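Local coordinates for iron superoxide dismutase (Trypanosoma cruzi, PDB 2GPC), which probably catalyses the dismutation of superoxide radicals into molecular oxygen and hydrogen peroxide at a bound iron ion, at residues Pro5-Pro8 and Trp9-Gly13; Leu26-Lys30 and His31-Tyr35; Ile54-Ile57 and Ile58-Glu61; Pro64-Asn67 and Leu68-Ile72; Asn186-Asn189 and Val190-Leu194. One frame throughout, in Å; residues are numbered along the deposited sequence. Where two conformers were deposited one is given.

Contact 1. Residues Pro5-Pro8 and Trp9-Gly13; sequences PPLP and WGYDG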
# COMPACT_ATOMS: atom_id res chain seq x y z
N PRO A 5 18.66 4.00 -14.50
CA PRO A 5 19.25 5.30 -14.77
C PRO A 5 19.18 6.19 -13.51
O PRO A 5 18.32 5.96 -12.66
CB PRO A 5 18.37 5.88 -15.89
CG PRO A 5 17.50 4.76 -16.37
CD PRO A 5 17.43 3.76 -15.29
N PRO A 6 20.09 7.16 -13.39
CA PRO A 6 20.00 8.13 -12.30
C PRO A 6 18.71 8.95 -12.39
O PRO A 6 18.10 9.04 -13.47
CB PRO A 6 21.25 9.04 -12.50
CG PRO A 6 21.81 8.72 -13.85
CD PRO A 6 21.25 7.40 -14.26
N LEU A 7 18.30 9.53 -11.27
CA LEU A 7 17.24 10.54 -11.27
C LEU A 7 17.58 11.57 -12.36
O LEU A 7 18.72 12.00 -12.45
CB LEU A 7 17.14 11.21 -9.90
CG LEU A 7 16.61 10.37 -8.73
CD1 LEU A 7 16.79 11.13 -7.42
CD2 LEU A 7 15.14 9.98 -8.91
N PRO A 8 16.60 11.95 -13.20
CA PRO A 8 16.89 12.93 -14.25
C PRO A 8 17.31 14.29 -13.70
O PRO A 8 18.07 14.99 -14.37
CB PRO A 8 15.57 13.03 -15.02
CG PRO A 8 14.82 11.78 -14.68
CD PRO A 8 15.19 11.51 -13.24
N TRP A 9 16.87 14.63 -12.49
CA TRP A 9 17.03 15.99 -11.94
C TRP A 9 17.73 16.00 -10.56
O TRP A 9 17.76 17.03 -9.89
CB TRP A 9 15.66 16.70 -11.90
CG TRP A 9 14.51 15.75 -11.86
CD1 TRP A 9 13.66 15.42 -12.88
CD2 TRP A 9 14.10 14.95 -10.74
NE1 TRP A 9 12.76 14.47 -12.47
CE2 TRP A 9 13.00 14.17 -11.15
CE3 TRP A 9 14.55 14.81 -9.42
CZ2 TRP A 9 12.35 13.28 -10.30
CZ3 TRP A 9 13.90 13.93 -8.57
CH2 TRP A 9 12.80 13.18 -9.01
N GLY A 10 18.30 14.87 -10.16
CA GLY A 10 19.06 14.78 -8.92
C GLY A 10 18.18 14.66 -7.69
O GLY A 10 17.00 15.00 -7.72
N TYR A 11 18.77 14.19 -6.59
CA TYR A 11 18.02 13.92 -5.36
C TYR A 11 17.23 15.13 -4.83
O TYR A 11 16.09 14.97 -4.36
CB TYR A 11 18.97 13.39 -4.27
CG TYR A 11 19.52 12.00 -4.51
CD1 TYR A 11 20.78 11.81 -5.05
CD2 TYR A 11 18.77 10.87 -4.19
CE1 TYR A 11 21.29 10.52 -5.25
CE2 TYR A 11 19.25 9.60 -4.41
CZ TYR A 11 20.52 9.42 -4.93
OH TYR A 11 21.01 8.15 -5.13
N ASP A 12 17.79 16.34 -4.91
CA ASP A 12 17.10 17.54 -4.42
C ASP A 12 16.39 18.38 -5.49
O ASP A 12 15.94 19.50 -5.22
CB ASP A 12 18.04 18.41 -3.58
CG ASP A 12 19.11 19.12 -4.41
OD1 ASP A 12 19.03 19.12 -5.66
OD2 ASP A 12 20.08 19.69 -3.87
N GLY A 13 16.30 17.85 -6.71
CA GLY A 13 15.78 18.60 -7.84
C GLY A 13 14.34 19.09 -7.75
O GLY A 13 14.01 20.09 -8.39
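L7 meets W9 and Y11 with its two methyl branches, one for each ring. CD1 sits over one face of the Y11 phenol, 4.2 Å from the ring centroid and 28° off the normal, which meets the criteria for a CH-pi contact. CD2 approaches the indole at W9 CH2, 4.0 Å away, in an oblique crossing. P8 adds a second CH-pi contact to the same indole: its CD lies 4.0 Å from the centroid of the five-membered ring of W9, only 16° off the normal, and the two side chains run side by side. Just after these contacts the chain turns: G10 has a positive phi (80°) and begins a type I beta turn, with G13 N on G10 O at 3.1 Å. Further out, the polar ends are held by the neighbouring helices, Y11 OH being hydrogen-bonded to D29 on helix 21-44 and W9 NE1 to the W79 carbonyl oxygen on helix 63-80. L7 itself packs on V24 of the first helix and W79 of the second. This is local packing round a turn in the N-terminal loop, and it lies against both long helices of the alpha-hairpin domain of the iron/manganese superoxide dismutase fold.

Contact 2. Residues Leu26-Lys30 and His31-Tyr35; sequences LHYDK and HHQGY. With FE2 (Fe (II) ion), chain C.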
# COMPACT_ATOMS: atom_id res chain seq x y z
N LEU A 26 14.95 8.37 -0.10
CA LEU A 26 14.40 7.10 0.39
C LEU A 26 13.71 6.36 -0.74
O LEU A 26 13.92 5.17 -0.94
CB LEU A 26 13.43 7.34 1.55
CG LEU A 26 14.05 7.75 2.88
CD1 LEU A 26 12.96 8.31 3.76
CD2 LEU A 26 14.77 6.60 3.57
N HIS A 27 12.87 7.08 -1.49
CA HIS A 27 12.10 6.45 -2.56
C HIS A 27 13.03 5.83 -3.63
O HIS A 27 12.81 4.70 -4.06
CB HIS A 27 11.10 7.48 -3.14
CG HIS A 27 9.98 6.88 -3.93
ND1 HIS A 27 9.05 7.66 -4.58
CD2 HIS A 27 9.62 5.59 -4.16
CE1 HIS A 27 8.17 6.88 -5.19
NE2 HIS A 27 8.49 5.62 -4.95
N TYR A 28 14.10 6.52 -4.00
CA TYR A 28 15.02 6.05 -5.04
C TYR A 28 16.03 5.03 -4.51
O TYR A 28 16.18 3.95 -5.07
CB TYR A 28 15.76 7.23 -5.70
CG TYR A 28 16.64 6.84 -6.86
CD1 TYR A 28 16.12 6.75 -8.15
CD2 TYR A 28 17.99 6.54 -6.68
CE1 TYR A 28 16.91 6.38 -9.23
CE2 TYR A 28 18.80 6.17 -7.76
CZ TYR A 28 18.25 6.09 -9.03
OH TYR A 28 19.03 5.72 -10.12
N ASP A 29 16.74 5.38 -3.44
CA ASP A 29 17.82 4.54 -2.92
C ASP A 29 17.31 3.28 -2.22
O ASP A 29 17.94 2.22 -2.33
CB ASP A 29 18.73 5.29 -1.93
CG ASP A 29 19.68 6.29 -2.60
OD1 ASP A 29 19.86 6.29 -3.86
OD2 ASP A 29 20.31 7.10 -1.91
N LYS A 30 16.21 3.39 -1.48
CA LYS A 30 15.68 2.23 -0.76
C LYS A 30 14.69 1.43 -1.60
O LYS A 30 14.90 0.22 -1.84
CB LYS A 30 15.05 2.64 0.57
CG LYS A 30 15.99 3.37 1.55
CD LYS A 30 17.27 2.59 1.83
CE LYS A 30 18.11 3.25 2.92
NZ LYS A 30 19.39 2.50 3.12
N HIS A 31 13.62 2.07 -2.07
CA HIS A 31 12.58 1.35 -2.80
C HIS A 31 13.02 0.98 -4.21
O HIS A 31 13.05 -0.19 -4.55
CB HIS A 31 11.24 2.11 -2.78
CG HIS A 31 10.66 2.25 -1.41
ND1 HIS A 31 9.95 1.23 -0.80
CD2 HIS A 31 10.72 3.26 -0.51
CE1 HIS A 31 9.60 1.61 0.41
NE2 HIS A 31 10.06 2.84 0.62
N HIS A 32 13.40 1.97 -5.02
CA HIS A 32 13.67 1.71 -6.43
C HIS A 32 14.91 0.82 -6.60
O HIS A 32 14.86 -0.20 -7.28
CB HIS A 32 13.82 3.01 -7.20
CG HIS A 32 13.65 2.87 -8.68
ND1 HIS A 32 13.84 3.92 -9.56
CD2 HIS A 32 13.30 1.81 -9.45
CE1 HIS A 32 13.62 3.51 -10.79
NE2 HIS A 32 13.29 2.23 -10.76
N GLN A 33 16.01 1.19 -5.94
CA GLN A 33 17.24 0.39 -6.03
C GLN A 33 17.08 -0.96 -5.38
O GLN A 33 17.72 -1.92 -5.79
CB GLN A 33 18.45 1.13 -5.45
CG GLN A 33 18.90 2.29 -6.34
CD GLN A 33 19.85 1.89 -7.46
OE1 GLN A 33 19.87 0.73 -7.91
NE2 GLN A 33 20.61 2.87 -7.95
N GLY A 34 16.24 -1.03 -4.35
CA GLY A 34 15.95 -2.27 -3.66
C GLY A 34 15.32 -3.28 -4.60
O GLY A 34 15.66 -4.47 -4.53
N TYR A 35 14.42 -2.83 -5.47
CA TYR A 35 13.83 -3.71 -6.48
C TYR A 35 14.90 -4.22 -7.44
O TYR A 35 14.89 -5.39 -7.83
CB TYR A 35 12.72 -2.99 -7.26
CG TYR A 35 11.49 -2.67 -6.44
CD1 TYR A 35 10.81 -3.68 -5.77
CD2 TYR A 35 10.99 -1.37 -6.36
CE1 TYR A 35 9.67 -3.42 -5.04
CE2 TYR A 35 9.83 -1.10 -5.62
CZ TYR A 35 9.18 -2.13 -4.97
OH TYR A 35 8.06 -1.90 -4.23
FE FE2 C . 7.28 3.88 -5.27
O HOH W 1 21.03 4.44 -5.43
O HOH W 2 5.71 2.32 -5.77
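H31, H32 and Q33 bond back five residues rather than four, which marks a pi-type turn within helix 21-44. H32 N donates to H27 O at 3.0 Å in the carbonyl plane, and Q33 N donates to Y28 O at 2.9 Å with a C=O...N angle of 166°, nearly in line with the carbonyl. The matching bond from H31 N to L26 O is weak at 3.3 Å. Regular four-residue spacing begins to return with G34 N to K30 O, itself weak. The side-chain contacts remain largely between residues four apart. H27 has its CG anti to the backbone N (chi1 -162°), and its NE2 binds the iron at 2.1 Å. H31 crosses H27 at about a right angle, and its CB lies at the edge of the H27 ring, 4.1 Å from CD2. The Y28 and H32 rings have perpendicular planes but meet obliquely, with Y28 CD1 3.9 Å from H32 ND1. Water 1 bridges D29 OD1, to which it donates at 2.7 Å, and Q33 NE2, from which it accepts a weak bond; the same OD1 also bonds Y11 OH. Beyond the two segments, H32 NE2 is hydrogen-bonded to I72 O, and H31 NE2 to Y167 of the second subunit, while the H31 ring stacks on that of H164. H75, D160 and H164 complete the protein ligands of the iron, and water 2 takes a further position 2.3 Å from it. Within one helix, H27 binds the iron and H31, four residues on, bonds the second subunit, which places the dimer interface close to the metal site.

Contact 3. Residues Ile54-Ile57 and Ile58-Glu61; sequences IEEI and IRTE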
# COMPACT_ATOMS: atom_id res chain seq x y z
N ILE A 54 14.02 -5.89 -18.80
CA ILE A 54 12.96 -5.53 -17.86
C ILE A 54 11.61 -5.68 -18.55
O ILE A 54 10.70 -6.29 -17.99
CB ILE A 54 13.15 -4.08 -17.34
CG1 ILE A 54 14.38 -3.99 -16.43
CG2 ILE A 54 11.90 -3.57 -16.59
CD1 ILE A 54 14.28 -4.83 -15.17
N GLU A 55 11.49 -5.15 -19.76
CA GLU A 55 10.22 -5.19 -20.49
C GLU A 55 9.82 -6.62 -20.85
O GLU A 55 8.65 -6.97 -20.75
CB GLU A 55 10.28 -4.30 -21.73
CG GLU A 55 10.19 -2.81 -21.41
CD GLU A 55 10.04 -1.92 -22.65
OE1 GLU A 55 9.57 -2.41 -23.70
OE2 GLU A 55 10.40 -0.72 -22.57
N GLU A 56 10.79 -7.45 -21.21
CA GLU A 56 10.53 -8.84 -21.57
C GLU A 56 9.97 -9.58 -20.36
O GLU A 56 9.04 -10.38 -20.48
CB GLU A 56 11.81 -9.52 -22.09
CG GLU A 56 11.97 -9.46 -23.61
CD GLU A 56 13.40 -9.32 -24.10
OE1 GLU A 56 14.35 -9.82 -23.46
OE2 GLU A 56 13.58 -8.71 -25.18
N ILE A 57 10.54 -9.31 -19.19
CA ILE A 57 10.08 -9.91 -17.95
C ILE A 57 8.64 -9.49 -17.62
O ILE A 57 7.82 -10.31 -17.19
CB ILE A 57 11.02 -9.54 -16.76
CG1 ILE A 57 12.40 -10.19 -16.92
CG2 ILE A 57 10.40 -9.97 -15.45
CD1 ILE A 57 13.46 -9.65 -15.96
N ILE A 58 8.33 -8.21 -17.79
CA ILE A 58 6.99 -7.70 -17.49
C ILE A 58 5.94 -8.40 -18.39
O ILE A 58 4.83 -8.71 -17.94
CB ILE A 58 6.96 -6.16 -17.66
CG1 ILE A 58 7.81 -5.48 -16.57
CG2 ILE A 58 5.53 -5.62 -17.57
CD1 ILE A 58 8.21 -4.06 -16.87
N ARG A 59 6.31 -8.67 -19.63
CA ARG A 59 5.40 -9.23 -20.62
C ARG A 59 5.19 -10.74 -20.49
O ARG A 59 4.13 -11.25 -20.87
CB ARG A 59 5.89 -8.91 -22.03
CG ARG A 59 5.78 -7.44 -22.39
CD ARG A 59 5.95 -7.13 -23.88
NE ARG A 59 7.22 -7.64 -24.41
CZ ARG A 59 8.30 -6.90 -24.67
NH1 ARG A 59 8.30 -5.58 -24.48
NH2 ARG A 59 9.39 -7.50 -25.15
N THR A 60 6.18 -11.45 -19.94
CA THR A 60 6.20 -12.93 -19.98
C THR A 60 6.22 -13.64 -18.63
O THR A 60 6.03 -14.85 -18.58
CB THR A 60 7.42 -13.42 -20.80
OG1 THR A 60 8.64 -13.07 -20.13
CG2 THR A 60 7.51 -12.73 -22.16
N GLU A 61 6.48 -12.91 -17.55
CA GLU A 61 6.56 -13.54 -16.23
C GLU A 61 5.44 -13.04 -15.32
O GLU A 61 4.76 -12.05 -15.63
CB GLU A 61 7.92 -13.25 -15.57
CG GLU A 61 9.16 -13.68 -16.37
CD GLU A 61 9.47 -15.18 -16.30
OE1 GLU A 61 9.00 -15.88 -15.36
OE2 GLU A 61 10.20 -15.66 -17.19
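R59 and E55 turn their flat groups almost at right angles, the guanidinium and carboxylate planes standing 86° apart. E55 OE1 nevertheless lies in the guanidinium plane, at its edge, and forms a long salt bridge of 3.5 Å to R59 NH1. A bend at chi3 (-55°) folds the arginine back over its own helix, so that E55 O and E56 CA lie under one guanidinium face. In the E56 conformer given, NH2 also rests near the CG methylene of E56, whereas the carboxylate stays beyond salt-bridge range and has its OE1 bonded to S53 N. On a neighbouring face of the helix, I54 and I58 cross at a slant, with I54 CG2 3.7 Å from I58 CD1; I57 and I58 turn their hydrocarbon toward helix 63-80. Near the C-terminal end T60 folds onto the backbone. Its chi1 of 66° sets OG1 between the N and the carbonyl carbon, from where it donates to E56 O at 2.7 Å, approaching from above the carbonyl plane. E56 O also receives weak bonds from T60 N and R59 N. E61, the first residue to leave helical backbone angles, still donates its N to I57 O at 2.9 Å, while its CG reaches I57 CG2. K52 serves both of the last two residues, through a salt bridge to E61 OE2 and a hydrogen bond to T60 OG1. The chemistry is therefore divided: charge-paired and partly solvent-facing on the R59 side, hydrocarbon on the packed side, with threonine hydroxyl and lysine charge probably offsetting the carbonyl-rich end of this short helix.

Contact 4. Residues Pro64-Asn67 and Leu68-Ile72; sequences PIFN and LAAQI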
# COMPACT_ATOMS: atom_id res chain seq x y z
N PRO A 64 5.96 -12.76 -7.92
CA PRO A 64 7.04 -11.91 -7.39
C PRO A 64 8.08 -11.39 -8.40
O PRO A 64 8.50 -10.25 -8.29
CB PRO A 64 7.69 -12.79 -6.33
CG PRO A 64 6.55 -13.67 -5.84
CD PRO A 64 5.75 -13.96 -7.08
N ILE A 65 8.48 -12.21 -9.36
CA ILE A 65 9.43 -11.75 -10.37
C ILE A 65 8.86 -10.63 -11.24
O ILE A 65 9.55 -9.64 -11.52
CB ILE A 65 9.96 -12.95 -11.21
CG1 ILE A 65 11.25 -12.55 -11.90
CG2 ILE A 65 8.94 -13.43 -12.21
CD1 ILE A 65 12.42 -12.45 -10.91
N PHE A 66 7.61 -10.77 -11.66
CA PHE A 66 6.91 -9.70 -12.36
C PHE A 66 6.91 -8.42 -11.52
O PHE A 66 7.25 -7.36 -12.02
CB PHE A 66 5.46 -10.09 -12.69
CG PHE A 66 4.63 -8.96 -13.21
CD1 PHE A 66 4.54 -8.71 -14.57
CD2 PHE A 66 3.95 -8.13 -12.33
CE1 PHE A 66 3.77 -7.66 -15.03
CE2 PHE A 66 3.19 -7.08 -12.80
CZ PHE A 66 3.11 -6.84 -14.15
N ASN A 67 6.55 -8.53 -10.25
CA ASN A 67 6.45 -7.35 -9.37
C ASN A 67 7.75 -6.54 -9.31
O ASN A 67 7.72 -5.31 -9.29
CB ASN A 67 6.03 -7.74 -7.95
CG ASN A 67 4.63 -8.36 -7.87
OD1 ASN A 67 3.79 -8.21 -8.78
ND2 ASN A 67 4.36 -9.03 -6.74
N LEU A 68 8.90 -7.23 -9.27
CA LEU A 68 10.18 -6.57 -9.22
C LEU A 68 10.47 -5.81 -10.51
O LEU A 68 10.79 -4.64 -10.47
CB LEU A 68 11.31 -7.57 -8.93
CG LEU A 68 11.26 -8.30 -7.58
CD1 LEU A 68 12.35 -9.37 -7.50
CD2 LEU A 68 11.35 -7.32 -6.42
N ALA A 69 10.35 -6.48 -11.65
CA ALA A 69 10.62 -5.85 -12.95
C ALA A 69 9.64 -4.70 -13.22
O ALA A 69 10.03 -3.64 -13.70
CB ALA A 69 10.53 -6.88 -14.07
N ALA A 70 8.37 -4.92 -12.92
CA ALA A 70 7.35 -3.90 -13.15
C ALA A 70 7.57 -2.68 -12.28
O ALA A 70 7.37 -1.55 -12.73
CB ALA A 70 5.98 -4.46 -12.93
N GLN A 71 7.96 -2.89 -11.03
CA GLN A 71 8.21 -1.77 -10.13
C GLN A 71 9.42 -0.97 -10.59
O GLN A 71 9.44 0.24 -10.45
CB GLN A 71 8.40 -2.23 -8.68
CG GLN A 71 7.10 -2.64 -7.98
CD GLN A 71 6.17 -1.48 -7.74
OE1 GLN A 71 5.44 -1.08 -8.64
NE2 GLN A 71 6.18 -0.93 -6.52
N ILE A 72 10.41 -1.65 -11.16
CA ILE A 72 11.56 -0.97 -11.73
C ILE A 72 11.17 -0.08 -12.91
O ILE A 72 11.57 1.08 -12.99
CB ILE A 72 12.65 -2.01 -12.12
CG1 ILE A 72 13.28 -2.59 -10.85
CG2 ILE A 72 13.72 -1.37 -12.99
CD1 ILE A 72 14.11 -3.85 -11.08
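F66 and A70 make the main apolar contact. The methyl CB of A70 stands over one face of the phenyl ring, displaced toward the rim, 4.1 Å from the centroid and 22° off the normal, so it counts as CH-pi; the nearest ring carbon is CE2 at 3.8 Å. The ring reaches this place because CG is anti to the backbone N (chi1 170°), which swings it along the helix toward A70, one turn on. The hydrogen bonds are those of a regular alpha helix, four residues apart. L68 N to P64 O and A69 N to I65 O are the longer pair, at 3.2 and 3.3 Å, although the A69 bond is nearly straight at 177° at the hydrogen. L68 CG also packs on the P64 carbonyl oxygen, 3.5 Å away. The A70 N to F66 O bond is shorter, 2.8 Å. Q71 N reaches N67 O at 3.0 Å from above the carbonyl plane, and the Q71 CG methylene crowds the same oxygen. The bend at chi2 of Q71 then takes its amide away from the helix, where NE2 bonds Y35 OH and OE1 bonds W124 NE1. Separately, the backbone O of Q71 bonds ND1 of the iron ligand H75. N67 and Q71 both pack on F120 of the second subunit. From the side chain of Q71 to the bound iron is about 5 Å between nearest atoms. A glutamine placed there by the second long helix of the alpha-hairpin domain is a hallmark of iron superoxide dismutases, whose manganese relatives usually bring it from the C-terminal domain.

Contact 5. Residues Asn186-Asn189 and Val190-Leu194; sequences NWKN and VERQL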
# COMPACT_ATOMS: atom_id res chain seq x y z
N ASN A 186 5.95 16.58 -16.24
CA ASN A 186 6.86 16.81 -17.34
C ASN A 186 6.13 16.59 -18.67
O ASN A 186 6.15 15.50 -19.24
CB ASN A 186 8.06 15.85 -17.21
CG ASN A 186 9.17 16.15 -18.18
OD1 ASN A 186 9.00 16.94 -19.10
ND2 ASN A 186 10.32 15.52 -17.97
N TRP A 187 5.47 17.65 -19.15
CA TRP A 187 4.75 17.56 -20.43
C TRP A 187 5.68 17.25 -21.60
O TRP A 187 5.25 16.67 -22.59
CB TRP A 187 3.95 18.84 -20.69
CG TRP A 187 2.91 19.06 -19.65
CD1 TRP A 187 2.87 20.07 -18.75
CD2 TRP A 187 1.81 18.20 -19.34
NE1 TRP A 187 1.78 19.92 -17.92
CE2 TRP A 187 1.12 18.77 -18.26
CE3 TRP A 187 1.32 17.01 -19.89
CZ2 TRP A 187 -0.03 18.20 -17.71
CZ3 TRP A 187 0.18 16.43 -19.34
CH2 TRP A 187 -0.48 17.03 -18.26
N LYS A 188 6.96 17.64 -21.49
CA LYS A 188 7.93 17.30 -22.54
C LYS A 188 8.07 15.78 -22.68
O LYS A 188 8.10 15.25 -23.80
CB LYS A 188 9.29 17.94 -22.24
CG LYS A 188 9.30 19.47 -22.35
CD LYS A 188 10.43 20.12 -21.57
CE LYS A 188 11.81 19.63 -22.01
NZ LYS A 188 12.47 18.78 -20.97
N ASN A 189 8.13 15.08 -21.55
CA ASN A 189 8.18 13.62 -21.59
C ASN A 189 6.91 13.00 -22.15
O ASN A 189 6.98 12.06 -22.93
CB ASN A 189 8.47 13.03 -20.21
CG ASN A 189 8.93 11.58 -20.29
OD1 ASN A 189 8.23 10.67 -19.84
ND2 ASN A 189 10.11 11.37 -20.85
N VAL A 190 5.76 13.53 -21.76
CA VAL A 190 4.48 13.06 -22.29
C VAL A 190 4.47 13.18 -23.82
O VAL A 190 4.09 12.23 -24.52
CB VAL A 190 3.28 13.84 -21.67
CG1 VAL A 190 1.95 13.39 -22.28
CG2 VAL A 190 3.25 13.68 -20.15
N GLU A 191 4.91 14.31 -24.34
CA GLU A 191 4.95 14.53 -25.78
C GLU A 191 5.84 13.49 -26.48
O GLU A 191 5.48 13.00 -27.54
CB GLU A 191 5.45 15.93 -26.11
CG GLU A 191 5.37 16.28 -27.58
CD GLU A 191 5.69 17.73 -27.88
OE1 GLU A 191 5.93 18.50 -26.93
OE2 GLU A 191 5.71 18.11 -29.07
N ARG A 192 6.98 13.17 -25.87
CA ARG A 192 7.89 12.15 -26.40
C ARG A 192 7.28 10.74 -26.50
O ARG A 192 7.69 9.94 -27.34
CB ARG A 192 9.14 12.07 -25.52
CG ARG A 192 10.17 13.17 -25.80
CD ARG A 192 11.51 12.95 -25.07
NE ARG A 192 11.38 13.10 -23.62
CZ ARG A 192 11.71 14.20 -22.92
NH1 ARG A 192 12.21 15.28 -23.51
NH2 ARG A 192 11.54 14.21 -21.61
N GLN A 193 6.34 10.44 -25.62
CA GLN A 193 5.68 9.13 -25.60
C GLN A 193 4.50 8.97 -26.57
O GLN A 193 4.03 7.85 -26.77
CB GLN A 193 5.16 8.81 -24.19
CG GLN A 193 6.15 9.00 -23.06
CD GLN A 193 7.49 8.36 -23.33
OE1 GLN A 193 7.55 7.19 -23.70
NE2 GLN A 193 8.57 9.12 -23.12
N LEU A 194 3.99 10.08 -27.11
CA LEU A 194 2.81 10.05 -27.99
C LEU A 194 2.99 9.14 -29.19
O LEU A 194 4.06 9.13 -29.81
CB LEU A 194 2.47 11.45 -28.50
CG LEU A 194 1.76 12.41 -27.56
CD1 LEU A 194 1.51 13.72 -28.28
CD2 LEU A 194 0.46 11.82 -27.05
OXT LEU A 194 2.03 8.43 -29.52
O HOH W 3 12.58 16.34 -19.73
O HOH W 4 4.60 19.34 -24.69
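This is an N-capped helix start running into the C-terminal helix 187-193, in the C-terminal domain of the iron/manganese superoxide dismutase fold, where V190 and Q193 pack against strand 153-160. N186 caps the helix: its OD1 accepts a weak bond from N189 N at 3.2 Å, and its CG, anti to the backbone N (chi1 -171°), brings the amide round to that position. Main-chain bonds then step regularly along the helix, from V190 N to N186 O, E191 N to W187 O at 3.0 Å and R192 N to K188 O. Side by side on the packed face, W187 CE3 and V190 CG2 touch at 3.9 Å, while W187 NE1 bonds to G88 O. R192 folds back along the helix through a bend at chi3 (-69°), so that K188 O sits 3.8 Å from the guanidinium plane of R192, over its centre. Near the other end, N189 O takes bonds from both Q193 N and, weakly, Q193 NE2. The cap, lysine and arginine meet at water 3, which lies in the guanidinium plane and accepts from N186 ND2 at 3.0 Å, R192 NH2 at 3.0 Å and K188 NZ at 2.7 Å.

How the contacts relate
Contacts 1 to 4 belong to the alpha-hairpin domain, and contact 5 to the C-terminal domain. Contact 2 lies between contacts 1 and 4 in the packing, its centre 13 Å from each: L7 CD2 meets Y28 CD1 at 3.5 Å, and Y35 CD1 meets L68 CD2 at 3.7 Å. Contacts 3 and 4 are closer still, centres 9 Å apart, with I57 CG2 on A69 CB at 3.4 Å. Contact 2 carries an iron ligand directly, whereas contact 4 supplies the second-shell Q71, tied to contact 2 by Y35 OH to Q71 NE2 at 3.1 Å. Both touch the second subunit. Contact 5 stands apart, across the chain's centre from contacts 2 and 4, with centres 24 Å away in both cases.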